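Local coordinates for protein 5-dehydro-2-deoxygluconokinase (Bacillus halodurans C-125, PDB 2QCV) that probably phosphorylates 5-dehydro-2-deoxy-D-gluconate with ATP, a step of myo-inositol breakdown to acetyl-CoA, at residues A[41-52]-A[75-85]; A[63-73]-A[89-99]. All blocks are in the same frame, centred on the assembly; numbering follows the deposited sequence. Where two conformers were deposited one is given.

Contact 1 (A[41-52]-A[75-85])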
loop_
_atom_site.group_PDB
_atom_site.type_symbol
_atom_site.label_atom_id
_atom_site.label_comp_id
_atom_site.label_asym_id
_atom_site.label_seq_id
_atom_site.Cartn_x
_atom_site.Cartn_y
_atom_site.Cartn_z
ATOM N N LYS A 41 7.533 26.481 15.529
ATOM C CA LYS A 41 6.304 25.907 14.985
ATOM C C LYS A 41 5.342 26.980 14.475
ATOM O O LYS A 41 4.928 27.875 15.226
ATOM C CB LYS A 41 5.599 25.117 16.076
ATOM C CG LYS A 41 4.434 24.300 15.635
ATOM C CD LYS A 41 3.772 23.589 16.782
ATOM C CE LYS A 41 3.002 24.556 17.664
ATOM N NZ LYS A 41 2.332 23.882 18.795
ATOM N N TYR A 42 4.967 26.853 13.204
ATOM C CA TYR A 42 3.998 27.737 12.568
ATOM C C TYR A 42 2.980 26.903 11.790
ATOM O O TYR A 42 3.229 25.738 11.450
ATOM C CB TYR A 42 4.696 28.678 11.602
ATOM C CG TYR A 42 5.584 29.658 12.263
ATOM C CD1 TYR A 42 5.071 30.821 12.809
ATOM C CD2 TYR A 42 6.935 29.439 12.346
ATOM C CE1 TYR A 42 5.890 31.725 13.426
ATOM C CE2 TYR A 42 7.757 30.335 12.964
ATOM C CZ TYR A 42 7.236 31.465 13.509
ATOM O OH TYR A 42 8.075 32.364 14.107
ATOM N N VAL A 43 1.828 27.498 11.487
ATOM C CA VAL A 43 0.929 26.881 10.516
ATOM C C VAL A 43 1.562 27.154 9.142
ATOM O O VAL A 43 2.028 28.283 8.853
ATOM C CB VAL A 43 -0.504 27.478 10.538
ATOM C CG1 VAL A 43 -1.362 26.873 9.396
ATOM C CG2 VAL A 43 -1.162 27.290 11.918
ATOM N N GLY A 44 1.544 26.157 8.284
ATOM C CA GLY A 44 1.966 26.349 6.878
ATOM C C GLY A 44 1.028 25.667 5.917
ATOM O O GLY A 44 -0.071 25.257 6.300
ATOM N N GLY A 45 1.455 25.566 4.658
ATOM C CA GLY A 45 0.605 25.035 3.611
ATOM C C GLY A 45 0.131 26.229 2.835
ATOM O O GLY A 45 -0.350 27.213 3.415
ATOM N N SER A 46 0.245 26.155 1.510
ATOM C CA SER A 46 -0.120 27.313 0.657
ATOM C C SER A 46 -1.525 27.913 0.884
ATOM O O SER A 46 -1.612 29.105 1.168
ATOM C CB SER A 46 0.119 26.992 -0.812
ATOM O OG SER A 46 -0.448 28.001 -1.608
ATOM N N PRO A 47 -2.620 27.119 0.770
ATOM C CA PRO A 47 -3.915 27.760 1.023
ATOM C C PRO A 47 -4.140 28.269 2.448
ATOM O O PRO A 47 -4.803 29.276 2.624
ATOM C CB PRO A 47 -4.941 26.700 0.630
ATOM C CG PRO A 47 -4.208 25.426 0.597
ATOM C CD PRO A 47 -2.761 25.709 0.377
ATOM N N ALA A 48 -3.611 27.581 3.449
ATOM C CA ALA A 48 -3.607 28.068 4.820
ATOM C C ALA A 48 -2.907 29.415 4.960
ATOM O O ALA A 48 -3.436 30.366 5.574
ATOM C CB ALA A 48 -2.976 26.980 5.789
ATOM N N ASN A 49 -1.705 29.518 4.408
ATOM C CA ASN A 49 -0.963 30.766 4.422
ATOM C C ASN A 49 -1.737 31.886 3.747
ATOM O O ASN A 49 -1.697 33.042 4.187
ATOM C CB ASN A 49 0.372 30.616 3.671
ATOM C CG ASN A 49 1.367 29.821 4.409
ATOM O OD1 ASN A 49 1.275 29.636 5.641
ATOM N ND2 ASN A 49 2.361 29.305 3.655
ATOM N N ILE A 50 -2.405 31.555 2.649
ATOM C CA ILE A 50 -3.139 32.575 1.892
ATOM C C ILE A 50 -4.308 33.087 2.758
ATOM O O ILE A 50 -4.523 34.297 2.851
ATOM C CB ILE A 50 -3.629 32.061 0.514
ATOM C CG1 ILE A 50 -2.426 31.825 -0.398
ATOM C CG2 ILE A 50 -4.604 33.085 -0.168
ATOM C CD1 ILE A 50 -2.777 31.126 -1.734
ATOM N N VAL A 51 -5.043 32.196 3.404
ATOM C CA VAL A 51 -6.157 32.668 4.256
ATOM C C VAL A 51 -5.697 33.384 5.530
ATOM O O VAL A 51 -6.338 34.333 5.941
ATOM C CB VAL A 51 -7.257 31.632 4.586
ATOM C CG1 VAL A 51 -7.939 31.150 3.264
ATOM C CG2 VAL A 51 -6.754 30.481 5.467
ATOM N N ILE A 52 -4.604 32.951 6.132
ATOM C CA ILE A 52 -4.051 33.645 7.296
ATOM C C ILE A 52 -3.555 35.041 6.892
ATOM O O ILE A 52 -3.811 36.062 7.571
ATOM C CB ILE A 52 -2.909 32.842 7.924
ATOM C CG1 ILE A 52 -3.416 31.510 8.534
ATOM C CG2 ILE A 52 -2.208 33.678 9.055
ATOM C CD1 ILE A 52 -2.281 30.469 8.899
ATOM N N PHE A 75 -3.590 22.611 17.163
ATOM C CA PHE A 75 -2.884 23.871 17.029
ATOM C C PHE A 75 -3.273 24.642 15.769
ATOM O O PHE A 75 -3.483 25.864 15.818
ATOM C CB PHE A 75 -1.375 23.670 17.057
ATOM C CG PHE A 75 -0.608 24.859 16.589
ATOM C CD1 PHE A 75 -0.488 25.992 17.382
ATOM C CD2 PHE A 75 -0.012 24.857 15.312
ATOM C CE1 PHE A 75 0.196 27.097 16.926
ATOM C CE2 PHE A 75 0.688 25.955 14.853
ATOM C CZ PHE A 75 0.801 27.074 15.646
ATOM N N ILE A 76 -3.326 23.940 14.647
ATOM C CA ILE A 76 -3.681 24.555 13.361
ATOM C C ILE A 76 -5.076 25.172 13.492
ATOM O O ILE A 76 -5.273 26.329 13.135
ATOM C CB ILE A 76 -3.660 23.534 12.206
ATOM C CG1 ILE A 76 -2.218 23.190 11.770
ATOM C CG2 ILE A 76 -4.403 24.072 10.974
ATOM C CD1 ILE A 76 -2.048 21.854 11.069
ATOM N N GLU A 77 -6.035 24.423 14.036
ATOM C CA GLU A 77 -7.400 24.961 14.181
ATOM C C GLU A 77 -7.417 26.171 15.108
ATOM O O GLU A 77 -8.026 27.186 14.808
ATOM C CB GLU A 77 -8.373 23.892 14.710
ATOM C CG GLU A 77 -9.852 24.317 14.719
ATOM C CD GLU A 77 -10.237 25.246 15.860
ATOM O OE1 GLU A 77 -9.640 25.161 16.984
ATOM O OE2 GLU A 77 -11.145 26.098 15.641
ATOM N N SER A 78 -6.746 26.062 16.254
ATOM C CA SER A 78 -6.754 27.125 17.233
ATOM C C SER A 78 -6.068 28.392 16.747
ATOM O O SER A 78 -6.543 29.502 17.021
ATOM C CB SER A 78 -6.141 26.631 18.543
ATOM O OG SER A 78 -6.910 25.537 19.014
ATOM N N TYR A 79 -4.948 28.230 16.037
ATOM C CA TYR A 79 -4.228 29.352 15.464
ATOM C C TYR A 79 -5.060 30.071 14.390
ATOM O O TYR A 79 -5.205 31.298 14.411
ATOM C CB TYR A 79 -2.896 28.907 14.833
ATOM C CG TYR A 79 -2.128 30.108 14.320
ATOM C CD1 TYR A 79 -1.328 30.856 15.168
ATOM C CD2 TYR A 79 -2.264 30.538 13.017
ATOM C CE1 TYR A 79 -0.664 31.986 14.712
ATOM C CE2 TYR A 79 -1.613 31.665 12.561
ATOM C CZ TYR A 79 -0.820 32.389 13.421
ATOM O OH TYR A 79 -0.155 33.499 12.948
HETATM N N MSE A 80 -5.569 29.317 13.414
HETATM C CA MSE A 80 -6.389 29.920 12.370
HETATM C C MSE A 80 -7.600 30.649 12.941
HETATM O O MSE A 80 -7.885 31.772 12.545
HETATM C CB MSE A 80 -6.787 28.838 11.363
HETATM C CG MSE A 80 -5.571 28.311 10.642
HETATM SE SE MSE A 80 -6.029 26.930 9.296
HETATM C CE MSE A 80 -6.318 28.173 7.877
ATOM N N ARG A 81 -8.300 30.023 13.884
ATOM C CA ARG A 81 -9.420 30.646 14.553
ATOM C C ARG A 81 -8.986 31.918 15.285
ATOM O O ARG A 81 -9.667 32.947 15.239
ATOM C CB ARG A 81 -10.061 29.680 15.542
ATOM C CG ARG A 81 -11.215 30.310 16.324
ATOM C CD ARG A 81 -12.143 29.275 16.866
ATOM N NE ARG A 81 -11.418 28.168 17.469
ATOM C CZ ARG A 81 -10.891 28.165 18.684
ATOM N NH1 ARG A 81 -11.011 29.215 19.482
ATOM N NH2 ARG A 81 -10.232 27.088 19.104
ATOM N N GLY A 82 -7.832 31.851 15.927
ATOM C CA GLY A 82 -7.329 32.979 16.699
ATOM C C GLY A 82 -6.949 34.161 15.831
ATOM O O GLY A 82 -6.960 35.275 16.312
ATOM N N VAL A 83 -6.586 33.942 14.559
ATOM C CA VAL A 83 -6.306 35.052 13.657
ATOM C C VAL A 83 -7.511 35.443 12.777
ATOM O O VAL A 83 -7.388 36.273 11.862
ATOM C CB VAL A 83 -5.059 34.829 12.763
ATOM C CG1 VAL A 83 -3.873 34.643 13.610
ATOM C CG2 VAL A 83 -5.236 33.636 11.788
ATOM N N GLY A 84 -8.668 34.841 13.056
ATOM C CA GLY A 84 -9.930 35.322 12.512
ATOM C C GLY A 84 -10.375 34.532 11.290
ATOM O O GLY A 84 -11.314 34.940 10.611
ATOM N N VAL A 85 -9.732 33.401 11.006
ATOM C CA VAL A 85 -10.193 32.532 9.908
ATOM C C VAL A 85 -11.335 31.657 10.431
ATOM O O VAL A 85 -11.243 31.139 11.528
ATOM C CB VAL A 85 -9.057 31.653 9.331
ATOM C CG1 VAL A 85 -9.574 30.751 8.214
ATOM C CG2 VAL A 85 -7.919 32.492 8.792
#

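Contact 2 (A[63-73]-A[89-99])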
loop_
_atom_site.group_PDB
_atom_site.type_symbol
_atom_site.label_atom_id
_atom_site.label_comp_id
_atom_site.label_asym_id
_atom_site.label_seq_id
_atom_site.Cartn_x
_atom_site.Cartn_y
_atom_site.Cartn_z
ATOM N N PHE A 63 -12.168 28.158 5.253
ATOM C CA PHE A 63 -11.243 27.097 4.865
ATOM C C PHE A 63 -11.963 25.752 4.806
ATOM O O PHE A 63 -12.781 25.435 5.683
ATOM C CB PHE A 63 -10.055 27.003 5.854
ATOM C CG PHE A 63 -8.822 26.326 5.274
ATOM C CD1 PHE A 63 -7.953 27.015 4.497
ATOM C CD2 PHE A 63 -8.561 24.998 5.516
ATOM C CE1 PHE A 63 -6.814 26.403 3.964
ATOM C CE2 PHE A 63 -7.461 24.394 4.974
ATOM C CZ PHE A 63 -6.580 25.113 4.190
ATOM N N ILE A 64 -11.629 24.981 3.782
ATOM C CA ILE A 64 -12.056 23.582 3.641
ATOM C C ILE A 64 -10.808 22.739 3.662
ATOM O O ILE A 64 -9.971 22.808 2.756
ATOM C CB ILE A 64 -12.875 23.317 2.360
ATOM C CG1 ILE A 64 -14.125 24.231 2.336
ATOM C CG2 ILE A 64 -13.290 21.816 2.268
ATOM C CD1 ILE A 64 -14.795 24.323 0.978
ATOM N N GLY A 65 -10.634 21.960 4.728
ATOM C CA GLY A 65 -9.478 21.080 4.787
ATOM C C GLY A 65 -9.582 20.048 5.894
ATOM O O GLY A 65 -10.451 20.146 6.763
ATOM N N LYS A 66 -8.703 19.057 5.821
ATOM C CA LYS A 66 -8.646 17.995 6.801
ATOM C C LYS A 66 -7.388 18.116 7.629
ATOM O O LYS A 66 -6.296 18.394 7.103
ATOM C CB LYS A 66 -8.737 16.647 6.139
ATOM C CG LYS A 66 -8.677 15.451 7.083
ATOM C CD LYS A 66 -9.197 14.154 6.460
ATOM C CE LYS A 66 -10.738 14.080 6.459
ATOM N NZ LYS A 66 -11.231 12.841 5.724
ATOM N N ILE A 67 -7.584 17.936 8.931
ATOM C CA ILE A 67 -6.515 18.054 9.926
ATOM C C ILE A 67 -6.438 16.768 10.783
ATOM O O ILE A 67 -7.407 16.025 10.909
ATOM C CB ILE A 67 -6.718 19.299 10.844
ATOM C CG1 ILE A 67 -8.066 19.255 11.576
ATOM C CG2 ILE A 67 -6.545 20.603 10.049
ATOM C CD1 ILE A 67 -8.307 20.356 12.661
ATOM N N ALA A 68 -5.275 16.521 11.366
ATOM C CA ALA A 68 -5.039 15.334 12.209
ATOM C C ALA A 68 -5.758 15.471 13.554
ATOM O O ALA A 68 -6.010 16.567 14.048
ATOM C CB ALA A 68 -3.514 15.148 12.423
ATOM N N ASP A 69 -6.108 14.342 14.124
ATOM C CA ASP A 69 -6.704 14.269 15.456
ATOM C C ASP A 69 -5.619 14.192 16.496
ATOM O O ASP A 69 -5.453 13.160 17.171
ATOM C CB ASP A 69 -7.568 13.029 15.516
ATOM C CG ASP A 69 -8.432 12.968 16.742
ATOM O OD1 ASP A 69 -8.668 14.013 17.379
ATOM O OD2 ASP A 69 -8.847 11.850 17.066
ATOM N N ASP A 70 -4.888 15.276 16.631
ATOM C CA ASP A 70 -3.760 15.355 17.539
ATOM C C ASP A 70 -3.386 16.799 17.822
ATOM O O ASP A 70 -4.069 17.739 17.378
ATOM C CB ASP A 70 -2.572 14.539 17.008
ATOM C CG ASP A 70 -1.961 15.090 15.719
ATOM O OD1 ASP A 70 -1.998 16.294 15.415
ATOM O OD2 ASP A 70 -1.394 14.268 14.975
ATOM N N GLN A 71 -2.295 16.989 18.568
ATOM C CA GLN A 71 -1.871 18.344 18.968
ATOM C C GLN A 71 -1.488 19.236 17.811
ATOM O O GLN A 71 -1.629 20.453 17.892
ATOM C CB GLN A 71 -0.716 18.304 19.959
ATOM C CG GLN A 71 -1.059 17.555 21.249
ATOM C CD GLN A 71 -0.692 16.101 21.224
ATOM O OE1 GLN A 71 -0.828 15.433 20.210
ATOM N NE2 GLN A 71 -0.246 15.578 22.385
ATOM N N HIS A 72 -1.000 18.665 16.720
ATOM C CA HIS A 72 -0.691 19.508 15.587
ATOM C C HIS A 72 -1.986 19.997 14.887
ATOM O O HIS A 72 -2.115 21.174 14.573
ATOM C CB HIS A 72 0.224 18.776 14.608
ATOM C CG HIS A 72 1.642 18.668 15.068
ATOM N ND1 HIS A 72 2.183 19.496 16.026
ATOM C CD2 HIS A 72 2.653 17.872 14.645
ATOM C CE1 HIS A 72 3.451 19.175 16.218
ATOM N NE2 HIS A 72 3.767 18.208 15.377
ATOM N N GLY A 73 -2.935 19.103 14.675
ATOM C CA GLY A 73 -4.215 19.504 14.103
ATOM C C GLY A 73 -4.917 20.511 14.997
ATOM O O GLY A 73 -5.451 21.470 14.520
ATOM N N ASN A 89 -15.348 24.383 8.815
ATOM C CA ASN A 89 -15.289 23.320 7.804
ATOM C C ASN A 89 -13.918 22.641 7.746
ATOM O O ASN A 89 -13.522 22.004 6.753
ATOM C CB ASN A 89 -15.719 23.898 6.444
ATOM C CG ASN A 89 -17.244 23.961 6.294
ATOM O OD1 ASN A 89 -17.790 23.288 5.436
ATOM N ND2 ASN A 89 -17.933 24.771 7.137
ATOM N N LEU A 90 -13.172 22.761 8.845
ATOM C CA LEU A 90 -12.026 21.924 9.044
ATOM C C LEU A 90 -12.566 20.603 9.547
ATOM O O LEU A 90 -13.383 20.565 10.464
ATOM C CB LEU A 90 -11.085 22.497 10.066
ATOM C CG LEU A 90 -10.291 23.710 9.717
ATOM C CD1 LEU A 90 -9.245 23.935 10.851
ATOM C CD2 LEU A 90 -9.619 23.541 8.386
ATOM N N VAL A 91 -12.163 19.519 8.927
ATOM C CA VAL A 91 -12.644 18.212 9.329
ATOM C C VAL A 91 -11.509 17.447 9.986
ATOM O O VAL A 91 -10.378 17.446 9.501
ATOM C CB VAL A 91 -13.271 17.431 8.134
ATOM C CG1 VAL A 91 -12.353 17.410 6.933
ATOM C CG2 VAL A 91 -13.648 15.991 8.539
ATOM N N VAL A 92 -11.815 16.765 11.082
ATOM C CA VAL A 92 -10.781 15.993 11.783
ATOM C C VAL A 92 -10.717 14.564 11.250
ATOM O O VAL A 92 -11.708 13.832 11.193
ATOM C CB VAL A 92 -10.981 16.002 13.288
ATOM C CG1 VAL A 92 -9.888 15.190 13.998
ATOM C CG2 VAL A 92 -11.011 17.406 13.778
ATOM N N ASP A 93 -9.534 14.183 10.812
ATOM C CA ASP A 93 -9.273 12.855 10.279
ATOM C C ASP A 93 -9.471 11.831 11.385
ATOM O O ASP A 93 -9.003 12.026 12.497
ATOM C CB ASP A 93 -7.842 12.785 9.773
ATOM C CG ASP A 93 -7.467 11.423 9.213
ATOM O OD1 ASP A 93 -7.022 10.537 9.976
ATOM O OD2 ASP A 93 -7.582 11.237 7.983
ATOM N N GLN A 94 -10.181 10.759 11.072
ATOM C CA GLN A 94 -10.481 9.720 12.063
ATOM C C GLN A 94 -9.791 8.395 11.736
ATOM O O GLN A 94 -10.208 7.360 12.270
ATOM C CB GLN A 94 -12.005 9.485 12.176
ATOM C CG GLN A 94 -12.857 10.715 12.547
ATOM C CD GLN A 94 -12.547 11.282 13.933
ATOM O OE1 GLN A 94 -12.195 10.554 14.860
ATOM N NE2 GLN A 94 -12.682 12.592 14.071
ATOM N N GLU A 95 -8.751 8.422 10.897
ATOM C CA GLU A 95 -8.077 7.232 10.425
ATOM C C GLU A 95 -6.581 7.227 10.809
ATOM O O GLU A 95 -5.810 6.442 10.265
ATOM C CB GLU A 95 -8.192 7.045 8.898
ATOM C CG GLU A 95 -9.569 7.074 8.209
ATOM C CD GLU A 95 -9.430 7.056 6.628
ATOM O OE1 GLU A 95 -9.042 5.993 6.091
ATOM O OE2 GLU A 95 -9.676 8.099 5.915
ATOM N N GLY A 96 -6.171 8.086 11.740
ATOM C CA GLY A 96 -4.798 8.059 12.240
ATOM C C GLY A 96 -3.782 8.767 11.359
ATOM O O GLY A 96 -2.594 8.663 11.570
ATOM N N HIS A 97 -4.232 9.503 10.359
ATOM C CA HIS A 97 -3.289 10.224 9.494
ATOM C C HIS A 97 -2.660 11.432 10.181
ATOM O O HIS A 97 -3.310 12.138 10.928
ATOM C CB HIS A 97 -3.957 10.658 8.194
ATOM C CG HIS A 97 -4.486 9.512 7.392
ATOM N ND1 HIS A 97 -5.822 9.385 7.077
ATOM C CD2 HIS A 97 -3.865 8.422 6.872
ATOM C CE1 HIS A 97 -5.994 8.283 6.369
ATOM N NE2 HIS A 97 -4.827 7.676 6.240
ATOM N N LYS A 98 -1.378 11.638 9.917
ATOM C CA LYS A 98 -0.577 12.710 10.503
ATOM C C LYS A 98 -0.624 13.975 9.668
ATOM O O LYS A 98 -0.874 13.934 8.463
ATOM C CB LYS A 98 0.892 12.260 10.592
ATOM C CG LYS A 98 1.114 10.985 11.337
ATOM C CD LYS A 98 0.866 11.130 12.801
ATOM C CE LYS A 98 0.996 9.755 13.475
ATOM N NZ LYS A 98 0.850 9.880 14.902
ATOM N N THR A 99 -0.339 15.098 10.321
ATOM C CA THR A 99 -0.195 16.382 9.668
ATOM C C THR A 99 1.074 16.444 8.850
ATOM O O THR A 99 2.131 15.993 9.295
ATOM C CB THR A 99 -0.150 17.521 10.738
ATOM O OG1 THR A 99 -1.208 17.343 11.703
ATOM C CG2 THR A 99 -0.228 18.935 10.088
HETATM O O HOH W 1 -13.251 26.159 8.052
HETATM O O HOH W 2 -9.904 10.553 6.863
HETATM O O HOH W 3 -3.358 18.562 10.861
HETATM O O HOH W 4 -5.388 11.973 12.549
HETATM O O HOH W 5 0.069 15.412 13.125
#

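Contact 1 (A[41-52]-A[75-85])
The Phe75 ring lies against Lys41, whose CE sits over the centre of one face, 3.6 Å from the ring centroid. Tyr79 CB covers the opposite face near its rim, and the backbone C of Tyr42 lies at the edge. Lys41 NZ is over the first face too, 4.1 Å from the centroid, in a cation-pi contact. The bend of the lysine chain at chi3 (72°) lays its last two atoms along the ring. NZ also bonds to the backbone O of Thr36 of the second subunit. The Tyr79 ring meets Ile52 CD1 at its edge, with CE2 3.9 Å away. Val43 CG2 touches both aromatic residues, 3.7 Å from Phe75 CE2 and 3.6 Å from Tyr79 CD2. Deeper in, Met80, a selenomethionine, turns its CE onto Val51 CG2 in a tight 3.4 Å contact. Val85 CG1 reaches the same methyl. No hydrogen bond crosses the contact. Helix 75-82 ends in a Schellman motif with Gly84 at C-prime, which brings Val85 back toward helix 46-52. The two helix segments run 26° apart. Strand 41-44 belongs to the small second sheet, so this packing joins that lid to the alpha/beta core, as in the ribokinase fold of PfkB kinases.

Contact 2 (A[63-73]-A[89-99])
Lys66 and Val91 cross obliquely on one face of a parallel strand pair, with Lys66 CE 3.7 Å from Val91 CG1. Ile67, Leu90 and Val92 are on the other face. Ile67 CD1 meets Leu90 CD1 at about a right angle, and Ile67 CG1 packs on Val92 CG2. The first torsion of Ile67 (58°) puts CG1 between backbone N and carbonyl carbon, beside the neighbouring strand. Leu90 CD2 presses obliquely on Phe63 CD2. Three backbone bonds join the strands: Val91 N to Gly65 O, Ile67 N to Val91 O and Asp93 N to Ile67 O. Beyond the strands, Asp93 OD1 accepts from Glu95 N, an Asx turn, and from His97 N, on opposite faces of the carboxylate. OD2 takes His97 ND1 at 2.7 Å, in the imidazole plane. The Lys66 chain runs alongside this carboxylate, its CD near the plane and 3.7 Å from Asp93 OD2. Lys66 NZ is 4.6 Å from that oxygen, and water 2 links the two and Glu95 OE2. With an alanine in place of Asp93, Glu95 N, His97 N and His97 ND1 would probably lose their acceptor, leaving the ring held less firmly, by its stack on Tyr125. Just past the strand, Ala68 CB lies 3.3 Å from Thr99 OG1, and water 3 joins that hydroxyl to Ala68 N. Asp70 is the N-cap of helix 71-82, its OD1 accepting from Gly73 N and, weakly, from His72 N, while water 5 ties its OD2 to Thr99 N. The backbone bonds set the register; the turn is held largely by one carboxylate, with waters bridging it to segment 63-73. Donors from Glu95 and His97 probably do most to stabilise the negative charge of Asp93; Lys66, bound to Glu130 and Tyr125 O, likely adds to this at longer range.

Overall arrangement
Contacts 1 and 2 share helix 71-82, which connects strand 61-67 to strand 90-92 in a beta-alpha-beta unit. Contact 2 is the strand pairing of that unit, at an outer edge of the large sheet. Contact 1 packs the helix against helix 46-56 and strand 38-44. Their centres are about 13 Å apart. Phe63 joins them: its CE1 is 3.5 Å from Ala48 N. Ile76 CD1 also meets Thr99 CG2, at 3.6 Å. Both contacts reach the second subunit. Contact 1 lies nearer the probable active site: Ser46 and Asn49 hydrogen-bond Asp273, which by its GAGD motif is probably the catalytic base, as in other PfkB kinases. Contact 2 is centred about 20 Å from the chain's centre.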